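Local coordinates for protein xylose isomerase-like TIM barrel (PDB 2QW5) that probably acts as a zinc-dependent sugar or sugar phosphate isomerase or epimerase, holding zinc and D-xylose in a TIM-barrel pocket, at residues Ser14-Met17 with Phe18-Leu22; Gly254-Thr258 with Ser259-Trp263; Lys272-Asp275 with Gly276-Val280; Phe283-Pro287 with Ala288-Ser292. All coordinates share one frame; numbering follows the deposited sequence.

Contact 1 (Ser14-Met17 with Phe18-Leu22)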
loop_
_atom_site.group_PDB
_atom_site.type_symbol
_atom_site.label_atom_id
_atom_site.label_comp_id
_atom_site.label_asym_id
_atom_site.label_seq_id
_atom_site.Cartn_x
_atom_site.Cartn_y
_atom_site.Cartn_z
ATOM N N SER A 14 -25.361 -18.224 -4.279
ATOM C CA SER A 14 -24.148 -18.172 -3.484
ATOM C C SER A 14 -24.348 -17.547 -2.091
ATOM O O SER A 14 -24.988 -16.520 -1.963
ATOM C CB SER A 14 -23.103 -17.310 -4.174
ATOM O OG SER A 14 -21.952 -17.218 -3.368
ATOM N N PHE A 15 -23.691 -18.139 -1.084
ATOM C CA PHE A 15 -23.633 -17.560 0.278
ATOM C C PHE A 15 -22.779 -16.283 0.359
ATOM O O PHE A 15 -22.724 -15.698 1.422
ATOM C CB PHE A 15 -23.276 -18.593 1.379
ATOM C CG PHE A 15 -24.462 -18.997 2.198
ATOM C CD1 PHE A 15 -25.589 -19.543 1.572
ATOM C CD2 PHE A 15 -24.478 -18.795 3.586
ATOM C CE1 PHE A 15 -26.717 -19.896 2.307
ATOM C CE2 PHE A 15 -25.625 -19.133 4.346
ATOM C CZ PHE A 15 -26.731 -19.707 3.701
ATOM N N PHE A 16 -22.119 -15.858 -0.744
ATOM C CA PHE A 16 -21.488 -14.502 -0.796
ATOM C C PHE A 16 -22.472 -13.317 -0.612
ATOM O O PHE A 16 -22.040 -12.163 -0.511
ATOM C CB PHE A 16 -20.701 -14.320 -2.086
ATOM C CG PHE A 16 -19.479 -15.194 -2.195
ATOM C CD1 PHE A 16 -18.713 -15.552 -1.077
ATOM C CD2 PHE A 16 -19.027 -15.586 -3.444
ATOM C CE1 PHE A 16 -17.540 -16.261 -1.203
ATOM C CE2 PHE A 16 -17.858 -16.338 -3.554
ATOM C CZ PHE A 16 -17.109 -16.656 -2.434
HETATM N N MSE A 17 -23.788 -13.587 -0.643
HETATM C CA MSE A 17 -24.806 -12.617 -0.274
HETATM C C MSE A 17 -24.647 -12.295 1.232
HETATM O O MSE A 17 -25.055 -11.218 1.670
HETATM C CB MSE A 17 -26.201 -13.175 -0.518
HETATM C CG MSE A 17 -27.397 -12.223 -0.174
HETATM SE SE MSE A 17 -27.311 -10.637 -1.243
HETATM C CE MSE A 17 -28.296 -11.269 -2.715
ATOM N N PHE A 18 -24.086 -13.237 2.012
ATOM C CA PHE A 18 -23.966 -13.114 3.470
ATOM C C PHE A 18 -22.574 -13.187 4.077
ATOM O O PHE A 18 -22.305 -12.513 5.082
ATOM C CB PHE A 18 -24.779 -14.255 4.138
ATOM C CG PHE A 18 -26.142 -14.448 3.570
ATOM C CD1 PHE A 18 -27.135 -13.515 3.785
ATOM C CD2 PHE A 18 -26.454 -15.574 2.826
ATOM C CE1 PHE A 18 -28.417 -13.686 3.242
ATOM C CE2 PHE A 18 -27.724 -15.750 2.278
ATOM C CZ PHE A 18 -28.718 -14.809 2.501
ATOM N N THR A 19 -21.689 -14.014 3.506
ATOM C CA THR A 19 -20.446 -14.340 4.180
ATOM C C THR A 19 -19.416 -15.010 3.306
ATOM O O THR A 19 -19.737 -15.425 2.212
ATOM C CB THR A 19 -20.771 -15.317 5.341
ATOM O OG1 THR A 19 -19.657 -15.448 6.217
ATOM C CG2 THR A 19 -21.222 -16.701 4.818
ATOM N N THR A 20 -18.172 -15.052 3.779
ATOM C CA THR A 20 -17.091 -15.851 3.145
ATOM C C THR A 20 -16.696 -17.066 4.047
ATOM O O THR A 20 -15.794 -17.863 3.690
ATOM C CB THR A 20 -15.830 -15.017 2.820
ATOM O OG1 THR A 20 -15.213 -14.589 4.029
ATOM C CG2 THR A 20 -16.160 -13.838 1.974
ATOM N N ASN A 21 -17.371 -17.219 5.197
ATOM C CA ASN A 21 -17.047 -18.252 6.197
ATOM C C ASN A 21 -18.318 -18.861 6.797
ATOM O O ASN A 21 -19.074 -18.188 7.515
ATOM C CB ASN A 21 -16.173 -17.659 7.314
ATOM C CG ASN A 21 -15.491 -18.722 8.162
ATOM O OD1 ASN A 21 -16.055 -19.782 8.474
ATOM N ND2 ASN A 21 -14.257 -18.450 8.537
ATOM N N LEU A 22 -18.520 -20.146 6.507
ATOM C CA LEU A 22 -19.671 -20.880 6.994
ATOM C C LEU A 22 -19.601 -21.217 8.499
ATOM O O LEU A 22 -20.633 -21.577 9.048
ATOM C CB LEU A 22 -19.953 -22.146 6.113
ATOM C CG LEU A 22 -20.885 -21.903 4.908
ATOM C CD1 LEU A 22 -22.327 -21.726 5.410
ATOM C CD2 LEU A 22 -20.498 -20.748 4.004
#
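One carbonyl serves two amides where the chain leaves the first strand of the TIM barrel: F15 O accepts from F18 N at 2.9 Å and from T19 N at the same distance. The T19 donor lies in the carbonyl plane, whereas F18 N comes from above it, 52° out of plane, so the two bonds do not compete for one direction. The F18 bond is of 3-10 spacing and closes the short 3-10 segment 15-17; the T19 bond spans one residue more. An ST turn overlaps the start of this segment, S14 OG accepting from F16 N. A second ST turn follows, with T19 OG1 taking the amide of N21.

The same turn brings F15 and F18 together in a T-shaped pair. The edge of F18 points at the face of F15, with CD2 of F18 above the centre of that ring and the planes at 63°. The F18 ring is itself covered on one face by selenomethionine M17: CG, anti to the backbone N (chi1 -179°), makes a CH-pi contact 4.0 Å from the F18 ring centroid. T19 CG2 meets the edge of the F15 ring, and L22 CD1 adds a further apolar contact to F15 CD2. The F16 side chain comes within about 4 Å (nearest atoms) of the bound D-xylose, and its ring stacks on F283 and meets F289 edge-to-face. On the side of the turn, the edge of the F16 ring brings CD1 to 3.4 Å from T19 O.

Contact 2 (Gly254-Thr258 with Ser259-Trp263)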
loop_
_atom_site.group_PDB
_atom_site.type_symbol
_atom_site.label_atom_id
_atom_site.label_comp_id
_atom_site.label_asym_id
_atom_site.label_seq_id
_atom_site.Cartn_x
_atom_site.Cartn_y
_atom_site.Cartn_z
ATOM N N GLY A 254 -23.651 -7.154 -8.225
ATOM C CA GLY A 254 -24.769 -6.828 -7.324
ATOM C C GLY A 254 -26.124 -7.317 -7.832
ATOM O O GLY A 254 -26.310 -8.518 -8.006
ATOM N N ALA A 255 -27.041 -6.376 -8.114
ATOM C CA ALA A 255 -28.419 -6.683 -8.513
ATOM C C ALA A 255 -28.455 -7.347 -9.880
ATOM O O ALA A 255 -28.006 -6.776 -10.847
ATOM C CB ALA A 255 -29.274 -5.441 -8.519
ATOM N N LEU A 256 -29.024 -8.543 -9.954
ATOM C CA LEU A 256 -29.033 -9.293 -11.229
ATOM C C LEU A 256 -30.126 -8.816 -12.206
ATOM O O LEU A 256 -29.985 -8.924 -13.426
ATOM C CB LEU A 256 -29.107 -10.794 -10.907
ATOM C CG LEU A 256 -28.942 -11.834 -12.015
ATOM C CD1 LEU A 256 -27.607 -11.653 -12.763
ATOM C CD2 LEU A 256 -29.083 -13.225 -11.395
ATOM N N HIS A 257 -31.184 -8.204 -11.680
ATOM C CA HIS A 257 -32.315 -7.789 -12.504
ATOM C C HIS A 257 -32.200 -6.410 -13.173
ATOM O O HIS A 257 -33.052 -6.076 -14.009
ATOM C CB HIS A 257 -33.630 -7.884 -11.712
ATOM C CG HIS A 257 -33.710 -6.953 -10.552
ATOM N ND1 HIS A 257 -32.837 -7.016 -9.488
ATOM C CD2 HIS A 257 -34.608 -5.981 -10.253
ATOM C CE1 HIS A 257 -33.177 -6.103 -8.594
ATOM N NE2 HIS A 257 -34.248 -5.459 -9.035
ATOM N N THR A 258 -31.189 -5.608 -12.796
ATOM C CA THR A 258 -30.947 -4.305 -13.418
ATOM C C THR A 258 -29.481 -4.287 -13.840
ATOM O O THR A 258 -28.585 -3.854 -13.099
ATOM C CB THR A 258 -31.269 -3.199 -12.452
ATOM O OG1 THR A 258 -30.473 -3.392 -11.283
ATOM C CG2 THR A 258 -32.731 -3.252 -12.078
ATOM N N SER A 259 -29.224 -4.797 -15.026
ATOM C CA SER A 259 -27.814 -4.884 -15.457
ATOM C C SER A 259 -27.689 -5.134 -16.904
ATOM O O SER A 259 -28.666 -5.435 -17.554
ATOM C CB SER A 259 -27.087 -6.030 -14.725
ATOM O OG SER A 259 -27.369 -7.308 -15.259
ATOM N N TRP A 260 -26.435 -5.047 -17.368
ATOM C CA TRP A 260 -26.079 -5.331 -18.753
ATOM C C TRP A 260 -25.655 -6.797 -19.028
ATOM O O TRP A 260 -24.995 -7.065 -20.031
ATOM C CB TRP A 260 -24.995 -4.356 -19.188
ATOM C CG TRP A 260 -25.531 -3.002 -19.443
ATOM C CD1 TRP A 260 -25.588 -1.958 -18.576
ATOM C CD2 TRP A 260 -26.130 -2.554 -20.663
ATOM N NE1 TRP A 260 -26.152 -0.864 -19.197
ATOM C CE2 TRP A 260 -26.499 -1.205 -20.476
ATOM C CE3 TRP A 260 -26.319 -3.140 -21.931
ATOM C CZ2 TRP A 260 -27.075 -0.427 -21.495
ATOM C CZ3 TRP A 260 -26.922 -2.357 -22.952
ATOM C CH2 TRP A 260 -27.283 -1.019 -22.712
ATOM N N LEU A 261 -26.062 -7.752 -18.181
ATOM C CA LEU A 261 -25.771 -9.178 -18.428
ATOM C C LEU A 261 -26.488 -9.535 -19.731
ATOM O O LEU A 261 -27.682 -9.365 -19.807
ATOM C CB LEU A 261 -26.272 -10.076 -17.286
ATOM C CG LEU A 261 -25.769 -11.529 -17.204
ATOM C CD1 LEU A 261 -26.327 -12.122 -15.955
ATOM C CD2 LEU A 261 -26.129 -12.428 -18.397
ATOM N N PRO A 262 -25.762 -9.991 -20.760
ATOM C CA PRO A 262 -26.313 -10.350 -22.070
ATOM C C PRO A 262 -26.977 -11.733 -22.042
ATOM O O PRO A 262 -26.449 -12.729 -22.527
ATOM C CB PRO A 262 -25.076 -10.292 -22.971
ATOM C CG PRO A 262 -23.987 -10.721 -22.120
ATOM C CD PRO A 262 -24.301 -10.228 -20.731
ATOM N N TRP A 263 -28.142 -11.772 -21.427
ATOM C CA TRP A 263 -28.823 -13.018 -21.186
ATOM C C TRP A 263 -28.930 -13.961 -22.355
ATOM O O TRP A 263 -28.558 -15.145 -22.211
ATOM C CB TRP A 263 -30.212 -12.765 -20.629
ATOM C CG TRP A 263 -30.223 -12.103 -19.314
ATOM C CD1 TRP A 263 -30.397 -10.763 -19.068
ATOM C CD2 TRP A 263 -30.104 -12.738 -18.032
ATOM N NE1 TRP A 263 -30.384 -10.536 -17.713
ATOM C CE2 TRP A 263 -30.197 -11.726 -17.054
ATOM C CE3 TRP A 263 -29.913 -14.071 -17.616
ATOM C CZ2 TRP A 263 -30.105 -12.003 -15.674
ATOM C CZ3 TRP A 263 -29.818 -14.344 -16.259
ATOM C CH2 TRP A 263 -29.941 -13.317 -15.302
HETATM O O HOH W 1 -29.944 -8.112 -15.948
HETATM O O HOH W 2 -31.640 -5.915 -16.328
#
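L256 reaches across to L261, in the beta-alpha loop after strand 243-248 of the TIM barrel, and to W263, the first residue of helix 263-273; an ST turn at S259 shapes the far half of this loop. From CB the L256 side chain runs to CG, set anti to the backbone N (chi1 -172°), which brings it to the edge of the W263 indole: CG lies 3.7 Å from W263 CH2. The chain then forks. CD1 presses against L261 CD1 at 3.5 Å, tighter than usual for two methyl groups, and also meets W263 CH2. CD2, the other branch, lies 4.0 Å from the same CH2. L261 CD1 in turn rests over one face of the indole, near its rim, so the two leucines touch the ring from different directions. The W263 ring packs further on helix 314-332.

Polar bonds tie the same residues together. S259 OG accepts from L261 N at 3.2 Å, the bond of the ST turn. Nearby W260 hydrogen-bonds E220 of the second subunit through NE1, tying this loop to the assembly. A water bridges the two halves: it accepts from W263 NE1 at 3.0 Å and is hydrogen-bonded to L256 O and, at 2.8 Å, to S259 OG.

Contact 3 (Lys272-Asp275 with Gly276-Val280); sequences KVYD and GPIAV
Y274 meets G276 and P277 because its first torsion sets CG anti to the backbone N (chi1 177°), beside the carbonyl carbon, a setting that carries the phenol over the chain that follows. The backbone supplies the other half of the approach: G276, extended with psi -173°, runs beneath the ring and delivers P277 to its far end.

G276 N lies 3.4 Å from the plane of the Y274 ring, over its centre, and G276 CA is 3.4 Å from CZ. The lack of a side chain at G276 matters here: a beta carbon would fall about 2.5 Å from Y274 OH, a clash. Beyond the face, the hydroxyl donates to P277 O at 2.6 Å; the acceptor sits at the edge of the ring, close to its plane, and the donor is tilted 26° from the carbonyl plane. P277 CD comes within 3.4 Å of the same hydroxyl.

This is the turn from helix 263-273 into strand 278-280, the last leg of a beta-alpha-beta crossover of the barrel, and Y274 also packs on Y245 and V246 of strand 243-248. A phenylalanine here would probably keep the ring over G276 but leave P277 O without its hydroxyl partner and the ring more able to shift. With the face laid on a peptide and the single phenolic proton spent on a carbonyl, the contact probably fixes both the position and the tilt of the ring.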
loop_
_atom_site.group_PDB
_atom_site.type_symbol
_atom_site.label_atom_id
_atom_site.label_comp_id
_atom_site.label_asym_id
_atom_site.label_seq_id
_atom_site.Cartn_x
_atom_site.Cartn_y
_atom_site.Cartn_z
ATOM N N LYS A 272 -28.044 -25.234 -24.674
ATOM C CA LYS A 272 -27.981 -26.295 -25.670
ATOM C C LYS A 272 -27.179 -27.511 -25.250
ATOM O O LYS A 272 -27.539 -28.604 -25.645
ATOM C CB LYS A 272 -27.392 -25.786 -26.997
ATOM C CG LYS A 272 -28.353 -24.867 -27.741
ATOM C CD LYS A 272 -27.788 -24.157 -28.997
ATOM C CE LYS A 272 -28.843 -23.133 -29.525
ATOM N NZ LYS A 272 -28.379 -22.307 -30.674
ATOM N N VAL A 273 -26.098 -27.325 -24.487
ATOM C CA VAL A 273 -25.171 -28.409 -24.108
ATOM C C VAL A 273 -24.960 -28.684 -22.617
ATOM O O VAL A 273 -24.265 -29.617 -22.281
ATOM C CB VAL A 273 -23.762 -28.146 -24.700
ATOM C CG1 VAL A 273 -23.860 -27.887 -26.220
ATOM C CG2 VAL A 273 -23.068 -26.960 -23.993
ATOM N N TYR A 274 -25.546 -27.875 -21.745
ATOM C CA TYR A 274 -25.350 -27.953 -20.308
ATOM C C TYR A 274 -26.697 -28.151 -19.679
ATOM O O TYR A 274 -27.596 -27.396 -19.983
ATOM C CB TYR A 274 -24.746 -26.625 -19.804
ATOM C CG TYR A 274 -24.561 -26.559 -18.306
ATOM C CD1 TYR A 274 -23.509 -27.254 -17.672
ATOM C CD2 TYR A 274 -25.450 -25.828 -17.509
ATOM C CE1 TYR A 274 -23.354 -27.202 -16.277
ATOM C CE2 TYR A 274 -25.301 -25.777 -16.156
ATOM C CZ TYR A 274 -24.243 -26.464 -15.535
ATOM O OH TYR A 274 -24.128 -26.403 -14.175
ATOM N N ASP A 275 -26.822 -29.144 -18.808
ATOM C CA ASP A 275 -28.079 -29.384 -18.095
ATOM C C ASP A 275 -27.900 -29.385 -16.575
ATOM O O ASP A 275 -28.796 -29.823 -15.851
ATOM C CB ASP A 275 -28.802 -30.665 -18.632
ATOM C CG ASP A 275 -28.102 -31.987 -18.268
ATOM O OD1 ASP A 275 -27.121 -32.033 -17.470
ATOM O OD2 ASP A 275 -28.580 -33.022 -18.793
ATOM N N GLY A 276 -26.765 -28.873 -16.094
ATOM C CA GLY A 276 -26.499 -28.783 -14.662
ATOM C C GLY A 276 -27.188 -27.598 -14.003
ATOM O O GLY A 276 -27.977 -26.915 -14.628
ATOM N N PRO A 277 -26.885 -27.346 -12.721
ATOM C CA PRO A 277 -27.484 -26.217 -12.016
ATOM C C PRO A 277 -26.901 -24.865 -12.456
ATOM O O PRO A 277 -25.722 -24.816 -12.810
ATOM C CB PRO A 277 -27.130 -26.505 -10.557
ATOM C CG PRO A 277 -25.904 -27.307 -10.609
ATOM C CD PRO A 277 -25.985 -28.126 -11.849
ATOM N N ILE A 278 -27.724 -23.809 -12.426
ATOM C CA ILE A 278 -27.321 -22.428 -12.764
ATOM C C ILE A 278 -27.284 -21.670 -11.444
ATOM O O ILE A 278 -28.308 -21.545 -10.816
ATOM C CB ILE A 278 -28.339 -21.742 -13.721
ATOM C CG1 ILE A 278 -28.440 -22.475 -15.064
ATOM C CG2 ILE A 278 -27.955 -20.277 -13.960
ATOM C CD1 ILE A 278 -27.181 -22.418 -15.891
ATOM N N ALA A 279 -26.099 -21.183 -11.013
ATOM C CA ALA A 279 -25.977 -20.481 -9.720
ATOM C C ALA A 279 -26.015 -18.954 -9.839
ATOM O O ALA A 279 -25.338 -18.394 -10.653
ATOM C CB ALA A 279 -24.742 -20.882 -9.010
ATOM N N VAL A 280 -26.864 -18.318 -9.032
ATOM C CA VAL A 280 -26.918 -16.868 -8.905
ATOM C C VAL A 280 -25.765 -16.509 -7.955
ATOM O O VAL A 280 -25.775 -16.944 -6.814
ATOM C CB VAL A 280 -28.269 -16.406 -8.272
ATOM C CG1 VAL A 280 -28.196 -14.929 -7.817
ATOM C CG2 VAL A 280 -29.405 -16.658 -9.247
#

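Contact 4 (Phe283-Pro287 with Ala288-Ser292); sequences FNAIP and AFTNS. With XLS (D-xylose), chain C.
F283 and F289 form the aromatic part of this contact, a T-shaped pair crossing at about a right angle. The edge of F283 is turned to the face of F289, with CD2 of F283 3.4 Å above the plane and over its centre; the ring planes stand at 76°.

Apolar packing adds I286, whose side chain runs beside F289 and points the same way. Its CG1, between the backbone N and the carbonyl carbon (chi1 56°), reaches F289 CD2 at 3.6 Å. T290 CG2 lies 4.0 Å from A285 CB.

Among the polar contacts, I286 O accepts from F289 N at 2.8 Å and from T290 N at 3.2 Å, three- and four-residue bonds at the start of the short, weakly bonded helix 287-290. The two donors approach from opposite faces of the carbonyl plane. A water donates to P287 O and is hydrogen-bonded to T290 OG1.

An alanine in place of F289 would probably open a gap where the F283 edge now rests, leaving F283 with less to hold its tilt.

F283 CZ is 3.5 Å from C1 of the bound D-xylose. The loop after the last barrel strand thus contributes F283 to the sugar pocket, with F289 backing it, beside the zinc site that includes E281, as expected at the C-terminal end of a TIM barrel.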
loop_
_atom_site.group_PDB
_atom_site.type_symbol
_atom_site.label_atom_id
_atom_site.label_comp_id
_atom_site.label_asym_id
_atom_site.label_seq_id
_atom_site.Cartn_x
_atom_site.Cartn_y
_atom_site.Cartn_z
ATOM N N PHE A 283 -22.345 -10.816 -4.863
ATOM C CA PHE A 283 -21.372 -10.444 -3.846
ATOM C C PHE A 283 -21.969 -9.265 -3.094
ATOM O O PHE A 283 -21.992 -8.153 -3.584
ATOM C CB PHE A 283 -20.034 -10.062 -4.483
ATOM C CG PHE A 283 -19.275 -11.236 -4.991
ATOM C CD1 PHE A 283 -19.662 -11.862 -6.160
ATOM C CD2 PHE A 283 -18.193 -11.740 -4.295
ATOM C CE1 PHE A 283 -18.957 -12.972 -6.657
ATOM C CE2 PHE A 283 -17.466 -12.852 -4.817
ATOM C CZ PHE A 283 -17.884 -13.450 -5.985
ATOM N N ASN A 284 -22.505 -9.502 -1.907
ATOM C CA ASN A 284 -23.079 -8.388 -1.139
ATOM C C ASN A 284 -21.953 -7.446 -0.646
ATOM O O ASN A 284 -20.793 -7.844 -0.556
ATOM C CB ASN A 284 -23.950 -8.953 -0.016
ATOM C CG ASN A 284 -24.879 -7.932 0.578
ATOM O OD1 ASN A 284 -24.992 -6.823 0.057
ATOM N ND2 ASN A 284 -25.572 -8.302 1.686
ATOM N N ALA A 285 -22.267 -6.179 -0.395
ATOM C CA ALA A 285 -21.278 -5.225 0.158
ATOM C C ALA A 285 -21.058 -5.520 1.666
ATOM O O ALA A 285 -21.500 -4.792 2.548
ATOM C CB ALA A 285 -21.685 -3.770 -0.122
ATOM N N ILE A 286 -20.379 -6.650 1.923
ATOM C CA ILE A 286 -20.041 -7.112 3.258
ATOM C C ILE A 286 -18.572 -6.787 3.418
ATOM O O ILE A 286 -17.837 -6.702 2.390
ATOM C CB ILE A 286 -20.325 -8.661 3.526
ATOM C CG1 ILE A 286 -19.603 -9.560 2.508
ATOM C CG2 ILE A 286 -21.831 -8.918 3.550
ATOM C CD1 ILE A 286 -19.657 -11.076 2.836
ATOM N N PRO A 287 -18.093 -6.664 4.667
ATOM C CA PRO A 287 -16.673 -6.330 4.891
ATOM C C PRO A 287 -15.651 -7.130 4.062
ATOM O O PRO A 287 -14.665 -6.554 3.587
ATOM C CB PRO A 287 -16.509 -6.579 6.385
ATOM C CG PRO A 287 -17.844 -6.157 6.945
ATOM C CD PRO A 287 -18.811 -6.773 5.965
ATOM N N ALA A 288 -15.916 -8.412 3.802
ATOM C CA ALA A 288 -14.982 -9.207 3.009
ATOM C C ALA A 288 -14.789 -8.725 1.560
ATOM O O ALA A 288 -13.727 -8.978 0.999
ATOM C CB ALA A 288 -15.353 -10.695 3.053
ATOM N N PHE A 289 -15.774 -7.997 0.987
ATOM C CA PHE A 289 -15.744 -7.596 -0.405
ATOM C C PHE A 289 -15.672 -6.116 -0.707
ATOM O O PHE A 289 -15.335 -5.785 -1.826
ATOM C CB PHE A 289 -16.946 -8.198 -1.156
ATOM C CG PHE A 289 -16.969 -9.710 -1.132
ATOM C CD1 PHE A 289 -15.870 -10.429 -1.585
ATOM C CD2 PHE A 289 -18.075 -10.402 -0.671
ATOM C CE1 PHE A 289 -15.858 -11.818 -1.543
ATOM C CE2 PHE A 289 -18.069 -11.796 -0.627
ATOM C CZ PHE A 289 -16.968 -12.496 -1.072
ATOM N N THR A 290 -15.996 -5.238 0.247
ATOM C CA THR A 290 -16.041 -3.787 -0.046
ATOM C C THR A 290 -14.737 -3.244 -0.618
ATOM O O THR A 290 -14.734 -2.554 -1.654
ATOM C CB THR A 290 -16.552 -2.988 1.169
ATOM O OG1 THR A 290 -15.874 -3.441 2.346
ATOM C CG2 THR A 290 -18.024 -3.207 1.326
ATOM N N ASN A 291 -13.625 -3.641 -0.014
ATOM C CA ASN A 291 -12.319 -3.226 -0.520
ATOM C C ASN A 291 -11.827 -4.014 -1.743
ATOM O O ASN A 291 -11.405 -3.401 -2.697
ATOM C CB ASN A 291 -11.261 -3.270 0.592
ATOM C CG ASN A 291 -10.011 -2.445 0.265
ATOM O OD1 ASN A 291 -8.927 -2.985 0.151
ATOM N ND2 ASN A 291 -10.169 -1.166 0.095
ATOM N N SER A 292 -11.899 -5.344 -1.710
ATOM C CA SER A 292 -11.371 -6.198 -2.803
ATOM C C SER A 292 -12.117 -6.038 -4.117
ATOM O O SER A 292 -11.495 -6.122 -5.180
ATOM C CB SER A 292 -11.312 -7.673 -2.392
ATOM O OG SER A 292 -12.596 -8.163 -2.154
HETATM C C1 XLS C . -14.651 -14.352 -6.928
HETATM C C2 XLS C . -13.917 -15.599 -6.450
HETATM C C3 XLS C . -13.310 -15.472 -5.008
HETATM C C4 XLS C . -13.389 -16.739 -4.180
HETATM O O1 XLS C . -14.669 -13.860 -8.273
HETATM O O2 XLS C . -14.709 -16.774 -6.624
HETATM O O3 XLS C . -13.807 -14.454 -4.138
HETATM O O4 XLS C . -12.875 -17.795 -4.941
HETATM O O HOH W 3 -13.254 -4.318 3.899
#

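Contacts 1 to 4 follow one another along the chain in series, yet the closed barrel brings the first beside the last two. Strand 278-280 neighbours strand 11-14, and S14 N probably hydrogen-bonds V280 O, so contacts 1 and 3 meet across the seam of the sheet. Contacts 1 and 4, with centres 10 Å apart, join through N284 and through T20 against A288 and F289, both near the sugar and the zinc. Contact 3 enters the last strand and contact 4 leaves it, their centres 27 Å apart. Contact 2, its centre 18 Å from that of contact 3, touches it through L256 and V280. Contacts 2 and 4 also both reach the second subunit, linking the rim of the barrel to the assembly.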